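PDB 3G02: epoxide hydrolase from Aspergillus niger, which probably opens epoxides by hydrolysis to vicinal diols, here in an enantioselective variant produced by directed evolution. Local coordinates for residues A[253-256]-A[261-264]. The protein carries 9 engineered substitutions. Numbering follows the deposited sequence.
Sequences AMEH and STIG
Two consecutive short helices, 251-258 and 260-268, lie in the chain between strands 209-214 and 340-345, in the helical cap that closes over the active site of alpha/beta-hydrolase epoxide hydrolases. They meet in a small buried contact carried by Glu255 and Ile263. The touching is done by the aliphatic part of the glutamate: its CG lies 3.7 Å from Ile263 CB and 4.0 Å from Ile263 CG2, at the fork of the branched side chain. With CG anti to the backbone N (chi1 -179°), the glutamate chain reaches out toward helix 260-268, and a bend at chi2 (69°) swings the carboxylate away from the isoleucine. OE2, the nearer oxygen, still comes 4.0 Å from Ile263 CB and 4.3 Å from Thr262 CG2, both hydrocarbon neighbours. Ile263 CG2 also lies 4.1 Å from the backbone O of Glu255, and reaches the ring of His256 at an oblique angle, with CD2 and CG2 4.2 Å apart. The first bond of the His256 side chain leads away from helix 260-268, yet CD2 of the ring comes back near it. Its NE2 accepts a hydrogen bond from Trp277 NE1, while the rings of Tyr315, a predicted proton donor of the active site, and of Trp118 meet it edge-to-face. The second subunit also reaches helix 260-268: its Glu280 OE1 and the backbone N of its Ile57 are hydrogen-bonded to Thr262 OG1. Between the two segments the chemistry is thus van der Waals in kind, made mainly by hydrocarbon groups, with the carboxylate and a backbone oxygen at longer range, while the polar atoms of His256 and Thr262 are engaged by Trp277 and by the partner subunit.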
loop_
_atom_site.group_PDB
_atom_site.type_symbol
_atom_site.label_atom_id
_atom_site.label_comp_id
_atom_site.label_asym_id
_atom_site.label_seq_id
_atom_site.Cartn_x
_atom_site.Cartn_y
_atom_site.Cartn_z
ATOM N N ALA A 253 -0.624 -1.219 6.502
ATOM C CA ALA A 253 -0.477 -0.352 7.665
ATOM C C ALA A 253 0.693 0.596 7.460
ATOM O O ALA A 253 0.621 1.776 7.811
ATOM C CB ALA A 253 -0.262 -1.192 8.927
ATOM N N MET A 254 1.768 0.078 6.873
ATOM C CA MET A 254 2.925 0.914 6.558
ATOM C C MET A 254 2.580 2.006 5.548
ATOM O O MET A 254 3.081 3.125 5.641
ATOM C CB MET A 254 4.071 0.053 6.050
ATOM C CG MET A 254 4.616 -0.884 7.121
ATOM S SD MET A 254 5.275 -0.100 8.601
ATOM C CE MET A 254 6.436 1.091 7.939
ATOM N N GLU A 255 1.708 1.680 4.595
ATOM C CA GLU A 255 1.247 2.672 3.626
ATOM C C GLU A 255 0.352 3.713 4.299
ATOM O O GLU A 255 0.515 4.911 4.067
ATOM C CB GLU A 255 0.549 1.988 2.446
ATOM C CG GLU A 255 0.059 2.947 1.353
ATOM C CD GLU A 255 1.166 3.625 0.553
ATOM O OE1 GLU A 255 2.354 3.257 0.682
ATOM O OE2 GLU A 255 0.835 4.552 -0.226
ATOM N N HIS A 256 -0.566 3.268 5.157
ATOM C CA HIS A 256 -1.404 4.202 5.926
ATOM C C HIS A 256 -0.561 5.160 6.768
ATOM O O HIS A 256 -0.894 6.339 6.897
ATOM C CB HIS A 256 -2.322 3.465 6.902
ATOM C CG HIS A 256 -3.367 2.592 6.274
ATOM N ND1 HIS A 256 -4.280 1.901 7.041
ATOM C CD2 HIS A 256 -3.664 2.301 4.985
ATOM C CE1 HIS A 256 -5.083 1.207 6.257
ATOM N NE2 HIS A 256 -4.733 1.433 5.003
ATOM N N SER A 261 -1.918 10.417 2.581
ATOM C CA SER A 261 -2.546 11.228 1.542
ATOM C C SER A 261 -2.676 10.472 0.212
ATOM O O SER A 261 -3.739 10.475 -0.409
ATOM C CB SER A 261 -1.812 12.551 1.340
ATOM O OG SER A 261 -2.543 13.346 0.426
ATOM N N THR A 262 -1.597 9.813 -0.206
ATOM C CA THR A 262 -1.614 9.040 -1.441
ATOM C C THR A 262 -2.650 7.919 -1.383
ATOM O O THR A 262 -3.522 7.828 -2.243
ATOM C CB THR A 262 -0.224 8.474 -1.765
ATOM O OG1 THR A 262 0.676 9.564 -1.963
ATOM C CG2 THR A 262 -0.257 7.618 -3.026
ATOM N N ILE A 263 -2.576 7.079 -0.356
ATOM C CA ILE A 263 -3.494 5.945 -0.294
ATOM C C ILE A 263 -4.945 6.414 -0.098
ATOM O O ILE A 263 -5.865 5.807 -0.639
ATOM C CB ILE A 263 -3.031 4.851 0.719
ATOM C CG1 ILE A 263 -3.871 3.569 0.586
ATOM C CG2 ILE A 263 -3.031 5.371 2.155
ATOM C CD1 ILE A 263 -3.827 2.904 -0.796
ATOM N N GLY A 264 -5.134 7.513 0.633
ATOM C CA GLY A 264 -6.459 8.116 0.774
ATOM C C GLY A 264 -7.058 8.477 -0.572
ATOM O O GLY A 264 -8.223 8.190 -0.838
#